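Local coordinates for integron cassette protein Vpc_cass2 (Vibrio paracholerae, PDB 3JRT), which is of unknown function but folds into an all-helical subunit that pairs with a second copy, and is encoded by a mobile integron gene cassette, at residues K122-N125 and H126-H130; K136-K139 and P140-Q144; I70-L73 and C74-I78. One frame throughout, in Å; residues are numbered along the deposited sequence.

Interaction 1 (K122-N125 and H126-H130)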
ATOM      1  N   LYS A 122      12.751   6.039   3.456  1.00 55.47           N
ATOM      2  CA  LYS A 122      13.411   4.751   3.242  1.00 57.67           C
ATOM      3  C   LYS A 122      12.397   3.633   3.019  1.00 58.45           C
ATOM      4  O   LYS A 122      12.537   2.833   2.103  1.00 57.60           O
ATOM      5  CB  LYS A 122      14.310   4.390   4.423  1.00 55.44           C
ATOM      6  CG  LYS A 122      15.490   5.306   4.637  1.00 64.77           C
ATOM      7  CD  LYS A 122      16.505   4.660   5.610  1.00 61.94           C
ATOM      8  CE  LYS A 122      17.459   5.691   6.176  1.00 72.21           C
ATOM      9  NZ  LYS A 122      18.489   5.088   7.095  1.00 83.47           N
ATOM     10  N   LEU A 123      11.380   3.570   3.869  1.00 58.11           N
ATOM     11  CA  LEU A 123      10.343   2.551   3.716  1.00 49.09           C
ATOM     12  C   LEU A 123       9.541   2.745   2.428  1.00 51.73           C
ATOM     13  O   LEU A 123       9.303   1.790   1.681  1.00 45.93           O
ATOM     14  CB  LEU A 123       9.432   2.512   4.956  1.00 42.91           C
ATOM     15  CG  LEU A 123      10.127   1.923   6.197  1.00 45.89           C
ATOM     16  CD1 LEU A 123       9.514   2.402   7.511  1.00 44.45           C
ATOM     17  CD2 LEU A 123      10.099   0.409   6.133  1.00 41.82           C
ATOM     18  N   ARG A 124       9.134   3.980   2.158  1.00 55.21           N
ATOM     19  CA  ARG A 124       8.411   4.276   0.927  1.00 49.74           C
ATOM     20  C   ARG A 124       9.189   3.764  -0.286  1.00 53.98           C
ATOM     21  O   ARG A 124       8.672   2.994  -1.123  1.00 51.82           O
ATOM     22  CB  ARG A 124       8.164   5.783   0.799  1.00 47.74           C
ATOM     23  CG  ARG A 124       7.082   6.168  -0.244  1.00 45.43           C
ATOM     24  CD  ARG A 124       7.617   6.091  -1.663  1.00 49.90           C
ATOM     25  NE  ARG A 124       8.801   6.932  -1.839  1.00 64.91           N
ATOM     26  CZ  ARG A 124       8.758   8.236  -2.106  1.00 75.08           C
ATOM     27  NH1 ARG A 124       7.587   8.856  -2.222  1.00 76.33           N
ATOM     28  NH2 ARG A 124       9.881   8.930  -2.252  1.00 72.17           N
ATOM     29  N   ASN A 125      10.441   4.195  -0.366  1.00 59.30           N
ATOM     30  CA  ASN A 125      11.312   3.850  -1.483  1.00 64.34           C
ATOM     31  C   ASN A 125      11.443   2.355  -1.724  1.00 63.28           C
ATOM     32  O   ASN A 125      11.379   1.894  -2.866  1.00 62.23           O
ATOM     33  CB  ASN A 125      12.682   4.488  -1.290  1.00 61.26           C
ATOM     34  CG  ASN A 125      12.654   5.973  -1.553  1.00 66.43           C
ATOM     35  OD1 ASN A 125      11.713   6.476  -2.170  1.00 60.66           O
ATOM     36  ND2 ASN A 125      13.686   6.691  -1.093  1.00 70.73           N
ATOM     37  N   HIS A 126      11.616   1.599  -0.648  1.00 55.81           N
ATOM     38  CA  HIS A 126      11.740   0.158  -0.767  1.00 50.21           C
ATOM     39  C   HIS A 126      10.455  -0.440  -1.291  1.00 50.91           C
ATOM     40  O   HIS A 126      10.456  -1.235  -2.232  1.00 62.39           O
ATOM     41  CB  HIS A 126      12.056  -0.451   0.588  1.00 52.65           C
ATOM     42  CG  HIS A 126      11.714  -1.904   0.692  1.00 53.91           C
ATOM     43  ND1 HIS A 126      12.476  -2.891   0.105  1.00 55.07           N
ATOM     44  CD2 HIS A 126      10.701  -2.537   1.331  1.00 52.20           C
ATOM     45  CE1 HIS A 126      11.944  -4.072   0.373  1.00 58.56           C
ATOM     46  NE2 HIS A 126      10.874  -3.885   1.125  1.00 61.01           N
ATOM     47  N   CYS A 127       9.353  -0.039  -0.668  1.00 49.19           N
ATOM     48  CA  CYS A 127       8.035  -0.598  -0.937  1.00 42.70           C
ATOM     49  C   CYS A 127       7.608  -0.360  -2.375  1.00 50.27           C
ATOM     50  O   CYS A 127       6.902  -1.153  -2.963  1.00 58.60           O
ATOM     51  CB  CYS A 127       6.994   0.057  -0.027  1.00 43.07           C
ATOM     52  SG  CYS A 127       5.329  -0.185  -0.638  1.00 76.52           S
ATOM     53  N   VAL A 128       8.042   0.758  -2.921  1.00 53.65           N
ATOM     54  CA  VAL A 128       7.596   1.212  -4.218  1.00 54.48           C
ATOM     55  C   VAL A 128       8.585   0.857  -5.341  1.00 61.75           C
ATOM     56  O   VAL A 128       8.215   0.801  -6.501  1.00 60.83           O
ATOM     57  CB  VAL A 128       7.405   2.732  -4.143  1.00 59.21           C
ATOM     58  CG1 VAL A 128       7.867   3.412  -5.404  1.00 70.08           C
ATOM     59  CG2 VAL A 128       5.971   3.060  -3.786  1.00 47.80           C
ATOM     60  N   ALA A 129       9.843   0.606  -4.994  1.00 67.74           N
ATOM     61  CA  ALA A 129      10.872   0.373  -6.008  1.00 64.89           C
ATOM     62  C   ALA A 129      10.574  -0.817  -6.917  1.00 65.00           C
ATOM     63  O   ALA A 129       9.843  -1.735  -6.555  1.00 59.37           O
ATOM     64  CB  ALA A 129      12.244   0.213  -5.361  1.00 60.81           C
ATOM     65  N   HIS A 130      11.155  -0.779  -8.107  1.00 66.86           N
ATOM     66  CA  HIS A 130      11.054  -1.867  -9.056  1.00 60.53           C
ATOM     67  C   HIS A 130      11.956  -2.976  -8.548  1.00 63.80           C
ATOM     68  O   HIS A 130      12.970  -2.692  -7.925  1.00 62.28           O
ATOM     69  CB  HIS A 130      11.517  -1.371 -10.422  1.00 66.38           C
ATOM     70  CG  HIS A 130      11.431  -2.399 -11.507  1.00 77.49           C
ATOM     71  ND1 HIS A 130      12.289  -3.475 -11.583  1.00 80.58           N
ATOM     72  CD2 HIS A 130      10.605  -2.498 -12.576  1.00 78.12           C
ATOM     73  CE1 HIS A 130      11.986  -4.204 -12.645  1.00 81.48           C
ATOM     74  NE2 HIS A 130      10.971  -3.630 -13.266  1.00 81.78           N
TER
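Arg124 and Val128 meet one turn apart at the C-terminal end of helix 118-128. Arg124 CD lies 4.1 Å from Val128 CG2, and the two side chains cross at a slant. Beneath them runs the usual i to i+4 bonding of a helix. His126 N reaches Lys122 O at 3.2 Å, and Cys127 N reaches Leu123 O at 3.0 Å. Val128 N bonds to Arg124 O at 2.9 Å, but with a bent N-H...O angle of 137°. The last bond, Ala129 N to Asn125 O, is weak. Ala129 then leaves helical geometry (psi 156°), and the chain runs on as a loop.

The bends of Arg124 at chi2 and chi3 turn its guanidinium back toward the next residue. Asn125 lies at the edge of that group, in its plane. The aliphatic CD thus packs on Val128, while the guanidinium beyond it is held by Asn125. Farther out, Arg124 NH1 forms a long, weak ion pair with Glu87. Cys127 O accepts a hydrogen bond from Lys84 of the second subunit, and Val128 packs on Val128 of that subunit. This helix end is therefore part of the dimer interface. Asn125 OD1 takes two bonds from one face of its amide plane, from Arg124 NE at 3.0 Å and from Arg124 NH2 at 3.1 Å.

Interaction 2 (K136-K139 and P140-Q144)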
ATOM      1  N   LYS A 136      17.473   0.813  -3.468  1.00 90.78           N
ATOM      2  CA  LYS A 136      16.520   1.221  -2.436  1.00 91.47           C
ATOM      3  C   LYS A 136      16.061   0.046  -1.573  1.00 82.21           C
ATOM      4  O   LYS A 136      15.269   0.215  -0.652  1.00 79.78           O
ATOM      5  CB  LYS A 136      15.276   1.820  -3.087  1.00100.43           C
ATOM      6  CG  LYS A 136      15.531   2.769  -4.237  1.00114.16           C
ATOM      7  CD  LYS A 136      14.214   3.109  -4.915  1.00121.12           C
ATOM      8  CE  LYS A 136      14.341   4.285  -5.869  1.00130.88           C
ATOM      9  NZ  LYS A 136      12.992   4.740  -6.326  1.00133.72           N
ATOM     10  N   TYR A 137      16.547  -1.146  -1.889  1.00 76.37           N
ATOM     11  CA  TYR A 137      16.030  -2.366  -1.287  1.00 74.27           C
ATOM     12  C   TYR A 137      16.393  -2.513   0.190  1.00 76.77           C
ATOM     13  O   TYR A 137      17.556  -2.398   0.569  1.00 84.02           O
ATOM     14  CB  TYR A 137      16.550  -3.566  -2.074  1.00 74.45           C
ATOM     15  CG  TYR A 137      16.020  -4.906  -1.623  1.00 73.11           C
ATOM     16  CD1 TYR A 137      14.727  -5.303  -1.944  1.00 70.91           C
ATOM     17  CD2 TYR A 137      16.820  -5.786  -0.894  1.00 72.42           C
ATOM     18  CE1 TYR A 137      14.236  -6.535  -1.548  1.00 69.69           C
ATOM     19  CE2 TYR A 137      16.340  -7.021  -0.496  1.00 76.42           C
ATOM     20  CZ  TYR A 137      15.043  -7.390  -0.825  1.00 75.47           C
ATOM     21  OH  TYR A 137      14.544  -8.614  -0.433  1.00 77.63           O
ATOM     22  N   LEU A 138      15.394  -2.776   1.023  1.00 67.25           N
ATOM     23  CA  LEU A 138      15.660  -3.138   2.414  1.00 69.09           C
ATOM     24  C   LEU A 138      15.379  -4.620   2.641  1.00 65.76           C
ATOM     25  O   LEU A 138      14.299  -5.103   2.331  1.00 71.19           O
ATOM     26  CB  LEU A 138      14.797  -2.314   3.378  1.00 56.46           C
ATOM     27  CG  LEU A 138      14.921  -0.792   3.320  1.00 55.54           C
ATOM     28  CD1 LEU A 138      13.773  -0.154   4.082  1.00 52.54           C
ATOM     29  CD2 LEU A 138      16.263  -0.340   3.873  1.00 56.78           C
ATOM     30  N   LYS A 139      16.340  -5.340   3.197  1.00 62.29           N
ATOM     31  CA  LYS A 139      16.070  -6.708   3.616  1.00 66.06           C
ATOM     32  C   LYS A 139      14.984  -6.699   4.678  1.00 66.26           C
ATOM     33  O   LYS A 139      14.740  -5.672   5.307  1.00 66.22           O
ATOM     34  CB  LYS A 139      17.331  -7.366   4.166  1.00 71.75           C
ATOM     35  CG  LYS A 139      18.435  -7.556   3.133  1.00 83.70           C
ATOM     36  CD  LYS A 139      19.652  -8.259   3.744  1.00 95.43           C
ATOM     37  CE  LYS A 139      20.713  -8.539   2.683  1.00108.61           C
ATOM     38  NZ  LYS A 139      21.974  -9.127   3.241  1.00117.66           N
ATOM     39  N   PRO A 140      14.323  -7.843   4.878  1.00 71.48           N
ATOM     40  CA  PRO A 140      13.255  -7.974   5.875  1.00 66.19           C
ATOM     41  C   PRO A 140      13.634  -7.486   7.276  1.00 59.62           C
ATOM     42  O   PRO A 140      12.830  -6.768   7.871  1.00 56.70           O
ATOM     43  CB  PRO A 140      12.973  -9.477   5.874  1.00 76.02           C
ATOM     44  CG  PRO A 140      13.256  -9.881   4.468  1.00 79.33           C
ATOM     45  CD  PRO A 140      14.455  -9.062   4.063  1.00 78.88           C
ATOM     46  N   ALA A 141      14.813  -7.853   7.786  1.00 59.49           N
ATOM     47  CA  ALA A 141      15.235  -7.409   9.111  1.00 56.62           C
ATOM     48  C   ALA A 141      15.433  -5.898   9.110  1.00 62.66           C
ATOM     49  O   ALA A 141      15.115  -5.218  10.082  1.00 61.66           O
ATOM     50  CB  ALA A 141      16.521  -8.138   9.563  1.00 55.04           C
ATOM     51  N   GLU A 142      15.942  -5.374   8.002  1.00 66.70           N
ATOM     52  CA  GLU A 142      16.064  -3.930   7.824  1.00 63.14           C
ATOM     53  C   GLU A 142      14.712  -3.208   7.786  1.00 62.70           C
ATOM     54  O   GLU A 142      14.563  -2.142   8.371  1.00 65.19           O
ATOM     55  CB  GLU A 142      16.861  -3.620   6.563  1.00 66.75           C
ATOM     56  CG  GLU A 142      18.266  -4.199   6.591  1.00 73.62           C
ATOM     57  CD  GLU A 142      19.084  -3.785   5.391  1.00 83.70           C
ATOM     58  OE1 GLU A 142      20.114  -3.124   5.593  1.00 98.62           O
ATOM     59  OE2 GLU A 142      18.695  -4.095   4.247  1.00 84.66           O
ATOM     60  N   VAL A 143      13.727  -3.777   7.099  1.00 56.47           N
ATOM     61  CA  VAL A 143      12.394  -3.198   7.131  1.00 50.30           C
ATOM     62  C   VAL A 143      11.881  -3.104   8.568  1.00 55.25           C
ATOM     63  O   VAL A 143      11.352  -2.068   8.984  1.00 55.25           O
ATOM     64  CB  VAL A 143      11.386  -3.994   6.268  1.00 50.83           C
ATOM     65  CG1 VAL A 143       9.926  -3.622   6.656  1.00 34.43           C
ATOM     66  CG2 VAL A 143      11.642  -3.729   4.798  1.00 40.62           C
ATOM     67  N   GLN A 144      12.034  -4.194   9.315  1.00 52.37           N
ATOM     68  CA  GLN A 144      11.668  -4.219  10.731  1.00 57.23           C
ATOM     69  C   GLN A 144      12.366  -3.126  11.550  1.00 60.62           C
ATOM     70  O   GLN A 144      11.729  -2.439  12.347  1.00 56.92           O
ATOM     71  CB  GLN A 144      11.928  -5.612  11.326  1.00 61.67           C
ATOM     72  CG  GLN A 144      11.025  -6.689  10.702  1.00 71.78           C
ATOM     73  CD  GLN A 144       9.554  -6.234  10.621  1.00 75.87           C
ATOM     74  OE1 GLN A 144       9.007  -5.715  11.596  1.00 77.00           O
ATOM     75  NE2 GLN A 144       8.914  -6.431   9.456  1.00 74.17           N
TER
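Leu138 and Val143 close the apolar side of a helix start. Leu138 CB touches Val143 CG2 at 3.7 Å. Lys139 is the N-cap of helix 140-151, so these residues stand just before the cap and at the fourth position of the helix. This is a hydrophobic staple. Val143 CG1 is anti to the backbone N (chi1 163°), which leaves CG2 beside that N and facing Leu138. Val143 also packs on Leu123 and His126 of helix 118-128, which makes this the buried side.

Between the two residues, Lys139 O accepts from Val143 N at 2.8 Å, the first full turn of the helix. Pro140 follows the cap, in a position where the missing N-H costs no helix bond.

The loose, solvent side is the outer part of the lysine chain, which runs out extended. Lys139 NZ stays 6.1 Å from Glu142 OE2, too far for a salt bridge. The carboxylate is gripped by the backbone instead. OE2 uses its anti lone pair to accept from Lys139 N at 2.9 Å, with an N-H...O angle of 158°. This is one half of a capping box. Lys139 and Pro140 also touch Glu33 of the second subunit, to which Tyr137 bonds through OH. A carboxylate at a helix N-terminus, with a lysine nearby, is probably favoured in its charged form.

Interaction 3 (I70-L73 and C74-I78)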
ATOM      1  N   ILE A  70       0.340  -7.405   8.374  1.00 32.80           N
ATOM      2  CA  ILE A  70      -0.608  -6.335   8.658  1.00 36.49           C
ATOM      3  C   ILE A  70       0.109  -5.005   8.862  1.00 34.33           C
ATOM      4  O   ILE A  70      -0.305  -3.973   8.331  1.00 32.58           O
ATOM      5  CB  ILE A  70      -1.480  -6.661   9.895  1.00 40.80           C
ATOM      6  CG1 ILE A  70      -2.370  -7.859   9.599  1.00 43.63           C
ATOM      7  CG2 ILE A  70      -2.360  -5.476  10.266  1.00 37.31           C
ATOM      8  CD1 ILE A  70      -2.983  -8.500  10.851  1.00 51.46           C
ATOM      9  N   TRP A  71       1.177  -5.034   9.657  1.00 37.88           N
ATOM     10  CA  TRP A  71       1.985  -3.845   9.883  1.00 36.70           C
ATOM     11  C   TRP A  71       2.572  -3.309   8.583  1.00 39.50           C
ATOM     12  O   TRP A  71       2.564  -2.100   8.353  1.00 40.66           O
ATOM     13  CB  TRP A  71       3.087  -4.086  10.952  1.00 36.21           C
ATOM     14  CG  TRP A  71       2.512  -4.021  12.329  1.00 38.97           C
ATOM     15  CD1 TRP A  71       1.715  -4.948  12.932  1.00 39.94           C
ATOM     16  CD2 TRP A  71       2.632  -2.936  13.250  1.00 41.47           C
ATOM     17  NE1 TRP A  71       1.346  -4.514  14.184  1.00 42.50           N
ATOM     18  CE2 TRP A  71       1.899  -3.283  14.405  1.00 44.12           C
ATOM     19  CE3 TRP A  71       3.286  -1.703  13.210  1.00 39.25           C
ATOM     20  CZ2 TRP A  71       1.821  -2.449  15.522  1.00 46.44           C
ATOM     21  CZ3 TRP A  71       3.184  -0.863  14.306  1.00 45.97           C
ATOM     22  CH2 TRP A  71       2.469  -1.249  15.454  1.00 48.32           C
ATOM     23  N   ARG A  72       3.102  -4.180   7.734  1.00 36.83           N
ATOM     24  CA  ARG A  72       3.624  -3.665   6.460  1.00 33.84           C
ATOM     25  C   ARG A  72       2.493  -3.062   5.619  1.00 32.05           C
ATOM     26  O   ARG A  72       2.642  -1.966   5.075  1.00 35.23           O
ATOM     27  CB  ARG A  72       4.396  -4.722   5.669  1.00 36.85           C
ATOM     28  CG  ARG A  72       5.654  -5.246   6.373  1.00 45.72           C
ATOM     29  CD  ARG A  72       6.555  -5.976   5.387  1.00 51.46           C
ATOM     30  NE  ARG A  72       5.892  -7.108   4.740  1.00 51.48           N
ATOM     31  CZ  ARG A  72       5.870  -8.341   5.245  1.00 53.80           C
ATOM     32  NH1 ARG A  72       6.462  -8.607   6.404  1.00 46.27           N
ATOM     33  NH2 ARG A  72       5.255  -9.315   4.591  1.00 57.07           N
ATOM     34  N   LEU A  73       1.365  -3.769   5.528  1.00 27.97           N
ATOM     35  CA  LEU A  73       0.234  -3.248   4.765  1.00 32.03           C
ATOM     36  C   LEU A  73      -0.056  -1.812   5.166  1.00 36.43           C
ATOM     37  O   LEU A  73      -0.161  -0.940   4.314  1.00 34.70           O
ATOM     38  CB  LEU A  73      -1.032  -4.107   4.951  1.00 32.33           C
ATOM     39  CG  LEU A  73      -2.316  -3.552   4.307  1.00 29.81           C
ATOM     40  CD1 LEU A  73      -2.157  -3.503   2.790  1.00 26.17           C
ATOM     41  CD2 LEU A  73      -3.536  -4.394   4.651  1.00 28.21           C
ATOM     42  N   CYS A  74      -0.198  -1.568   6.469  1.00 31.69           N
ATOM     43  CA  CYS A  74      -0.624  -0.249   6.935  1.00 30.61           C
ATOM     44  C   CYS A  74       0.510   0.771   6.921  1.00 34.61           C
ATOM     45  O   CYS A  74       0.352   1.925   6.495  1.00 35.29           O
ATOM     46  CB  CYS A  74      -1.267  -0.345   8.318  1.00 25.48           C
ATOM     47  SG  CYS A  74      -2.753  -1.397   8.325  1.00 32.84           S
ATOM     48  N   VAL A  75       1.677   0.338   7.357  1.00 30.15           N
ATOM     49  CA  VAL A  75       2.820   1.227   7.356  1.00 34.30           C
ATOM     50  C   VAL A  75       3.215   1.694   5.937  1.00 39.24           C
ATOM     51  O   VAL A  75       3.470   2.880   5.722  1.00 43.24           O
ATOM     52  CB  VAL A  75       3.993   0.578   8.106  1.00 39.60           C
ATOM     53  CG1 VAL A  75       5.328   1.267   7.779  1.00 34.38           C
ATOM     54  CG2 VAL A  75       3.685   0.565   9.612  1.00 35.59           C
ATOM     55  N   TYR A  76       3.278   0.776   4.976  1.00 30.61           N
ATOM     56  CA  TYR A  76       3.587   1.176   3.603  1.00 38.14           C
ATOM     57  C   TYR A  76       2.614   2.254   3.112  1.00 38.90           C
ATOM     58  O   TYR A  76       2.994   3.221   2.454  1.00 38.39           O
ATOM     59  CB  TYR A  76       3.577  -0.030   2.658  1.00 33.88           C
ATOM     60  CG  TYR A  76       4.808  -0.915   2.806  1.00 39.91           C
ATOM     61  CD1 TYR A  76       5.941  -0.440   3.427  1.00 41.72           C
ATOM     62  CD2 TYR A  76       4.834  -2.218   2.303  1.00 41.82           C
ATOM     63  CE1 TYR A  76       7.078  -1.228   3.567  1.00 49.56           C
ATOM     64  CE2 TYR A  76       5.962  -3.025   2.444  1.00 45.97           C
ATOM     65  CZ  TYR A  76       7.082  -2.512   3.082  1.00 49.54           C
ATOM     66  OH  TYR A  76       8.219  -3.263   3.223  1.00 51.02           O
ATOM     67  N   SER A  77       1.350   2.107   3.464  1.00 37.14           N
ATOM     68  CA  SER A  77       0.376   3.056   2.987  1.00 34.62           C
ATOM     69  C   SER A  77       0.629   4.417   3.666  1.00 35.82           C
ATOM     70  O   SER A  77       0.640   5.468   3.019  1.00 38.56           O
ATOM     71  CB  SER A  77      -1.042   2.540   3.265  1.00 31.08           C
ATOM     72  OG  SER A  77      -1.997   3.493   2.848  1.00 37.45           O
ATOM     73  N   ILE A  78       0.810   4.396   4.979  1.00 36.05           N
ATOM     74  CA  ILE A  78       1.180   5.617   5.706  1.00 35.98           C
ATOM     75  C   ILE A  78       2.423   6.305   5.116  1.00 39.02           C
ATOM     76  O   ILE A  78       2.415   7.511   4.892  1.00 40.59           O
ATOM     77  CB  ILE A  78       1.385   5.314   7.194  1.00 42.59           C
ATOM     78  CG1 ILE A  78       0.028   4.978   7.834  1.00 35.27           C
ATOM     79  CG2 ILE A  78       2.105   6.476   7.904  1.00 35.15           C
ATOM     80  CD1 ILE A  78       0.167   4.334   9.212  1.00 36.97           C
TER
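The Tyr76 ring has Arg72 CB over one face, 4.0 Å from Tyr76 CE2. Cys127 of helix 118-128 covers the opposite face. Arg72 and Tyr76 are one turn apart on helix 64-91, and their side chains run side by side in the same direction. Arg72 CD follows the ring outward to 3.8 Å from Tyr76 OH. The guanidinium is not stacked on the ring; the planes are 50° apart. The bend at chi3 (-59°) turns that head aside, and its NH2 forms a salt bridge with Asp41 of the second subunit.

The other flat group, the Trp71 indole, is met obliquely by Val75. Trp71 CE3 is 4.3 Å from Val75 CG2, a light apolar touch. The indole leans on Leu49 of helix 27-53, and its NE1 bonds to Glu53.

Backbone bonds hold these pairs in step. Tyr76 N donates to Arg72 O and Val75 N to Trp71 O, each at 2.8 Å. Cys74 N to Ile70 O, at 3.0 Å, is the bond before. Cys74 packs on Val48 of helix 27-53, so that helix covers one side. Leu73 and Ser77 each pack on the other's counterpart in the second subunit. Val75 CG2 rests 3.2 Å from Trp71 O.

His126 and Tyr76 tie the three contacts together. Interactions 1 and 3 have centres about 12 Å apart and touch where His126 CD2 lies 3.2 Å from Tyr76 OH and Cys127 SG lies 3.6 Å from Tyr76 CG. Interactions 1 and 2 are closer, about 10 Å between centres. His126 ND1 is 3.1 Å from Leu138 N, and its ring also meets that of Tyr137. Interaction 2 reaches interaction 3 through Val143 CG2, 3.8 Å from Tyr76 OH. Helices 64-91, 118-128 and 140-151 thus converge here. All three contacts touch the second subunit, so the packing of these three helices lies next to the subunit interface.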